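Local coordinates for putative glycosyltransferase (GalT1) (Streptococcus parasanguinis, PDB 4PHR), which probably acts as a glycosyltransferase, this fragment being the GT-D-fold domain that binds UDP, here together with manganese, at residues Thr66-Asp69 against Leu73-Leu76. Residues are numbered along the deposited sequence; the frame is centred on the assembly and turned at random.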
loop_
_atom_site.group_PDB
_atom_site.type_symbol
_atom_site.label_atom_id
_atom_site.label_comp_id
_atom_site.label_asym_id
_atom_site.label_seq_id
_atom_site.Cartn_x
_atom_site.Cartn_y
_atom_site.Cartn_z
ATOM N N THR A 66 6.802 12.596 9.507
ATOM C CA THR A 66 5.643 13.470 9.329
ATOM C C THR A 66 4.519 13.073 10.263
ATOM O O THR A 66 4.161 11.901 10.333
ATOM C CB THR A 66 5.075 13.378 7.899
ATOM O OG1 THR A 66 6.142 13.380 6.949
ATOM C CG2 THR A 66 4.135 14.547 7.618
ATOM N N LYS A 67 3.951 14.048 10.964
ATOM C CA LYS A 67 2.824 13.777 11.835
ATOM C C LYS A 67 1.583 13.456 11.004
ATOM O O LYS A 67 1.366 14.041 9.943
ATOM C CB LYS A 67 2.554 14.989 12.732
ATOM C CG LYS A 67 1.942 14.646 14.077
ATOM C CD LYS A 67 2.957 13.979 14.991
ATOM C CE LYS A 67 3.104 14.751 16.292
ATOM N NZ LYS A 67 4.039 14.086 17.245
ATOM N N SER A 68 0.782 12.509 11.479
ATOM C CA SER A 68 -0.530 12.274 10.888
ATOM C C SER A 68 -1.460 13.413 11.289
ATOM O O SER A 68 -1.537 13.778 12.470
ATOM C CB SER A 68 -1.121 10.941 11.357
ATOM O OG SER A 68 -0.446 9.838 10.788
ATOM N N ASP A 69 -2.148 13.983 10.308
ATOM C CA ASP A 69 -3.142 15.025 10.563
ATOM C C ASP A 69 -4.289 14.868 9.574
ATOM O O ASP A 69 -4.460 13.801 8.992
ATOM C CB ASP A 69 -2.515 16.421 10.484
ATOM C CG ASP A 69 -2.101 16.808 9.074
ATOM O OD1 ASP A 69 -2.077 15.933 8.183
ATOM O OD2 ASP A 69 -1.792 17.999 8.862
ATOM N N LEU A 73 -2.451 10.504 6.618
ATOM C CA LEU A 73 -2.352 9.447 7.607
ATOM C C LEU A 73 -1.109 8.624 7.287
ATOM O O LEU A 73 -0.975 8.089 6.178
ATOM C CB LEU A 73 -3.595 8.558 7.556
ATOM C CG LEU A 73 -3.710 7.430 8.584
ATOM C CD1 LEU A 73 -3.704 7.982 10.004
ATOM C CD2 LEU A 73 -4.966 6.603 8.328
ATOM N N VAL A 74 -0.197 8.544 8.252
ATOM C CA VAL A 74 1.008 7.732 8.123
ATOM C C VAL A 74 0.748 6.395 8.806
ATOM O O VAL A 74 0.317 6.369 9.957
ATOM C CB VAL A 74 2.226 8.435 8.761
ATOM C CG1 VAL A 74 3.465 7.544 8.679
ATOM C CG2 VAL A 74 2.484 9.785 8.085
ATOM N N CYS A 75 1.008 5.292 8.097
ATOM C CA CYS A 75 0.589 3.967 8.564
ATOM C C CYS A 75 1.762 3.042 8.849
ATOM O O CYS A 75 2.793 3.118 8.181
ATOM C CB CYS A 75 -0.316 3.296 7.524
ATOM S SG CYS A 75 -1.777 4.244 7.094
ATOM N N LEU A 76 1.575 2.154 9.830
ATOM C CA LEU A 76 2.536 1.102 10.160
ATOM C C LEU A 76 1.837 -0.252 10.157
ATOM O O LEU A 76 0.611 -0.323 10.233
ATOM C CB LEU A 76 3.085 1.328 11.565
ATOM C CG LEU A 76 4.355 2.163 11.714
ATOM C CD1 LEU A 76 4.463 3.271 10.710
ATOM C CD2 LEU A 76 4.471 2.681 13.155
#
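The hydroxyl of S68 and the backbone N-H of V74 illustrate how a serine side chain, reaching out from a loop, can supply the acceptor for a strand N-H. The V74 N to S68 OG hydrogen bond is 2.9 Å long and almost straight, with 172° at the hydrogen. The serine reaches it with OG anti to its own carbonyl carbon and beside its backbone N (chi1 -71°), a rotamer that carries the oxygen from the loop to the strand backbone. The bond gives a buried amide a partner supplied by the loop that leads into the strand.

Hydrocarbon packs around this polar link. V74 CB lies 3.6 Å from S68 OG, while its CG2 branch, set beside the backbone N, approaches the carbonyl oxygen of T66 at 3.5 Å from CG2 to O. The side chain of L73 sets out away from the loop, but with CG anti to the backbone N (chi1 -177°) its CD1 methyl lies 3.8 Å from S68 OG; the same leucine side chain packs on Y23 and I24 of helix 17-27.

The loop has further ties of its own. T66 OG1 is hydrogen-bonded to the carbonyl oxygen of I63, in the last turn of helix 54-64, and D69 OD1 accepts the N-H groups of K71 and L72, the residues leading into and opening strand 72-76. The side chain of V74 is about 13 Å from bound UDP. Strand 72-76 is the central member of a three-stranded parallel sheet, between 30-33 and 115-116, so the contact belongs to the helix-to-strand connection of a beta-alpha-beta crossover in the GT-D fold.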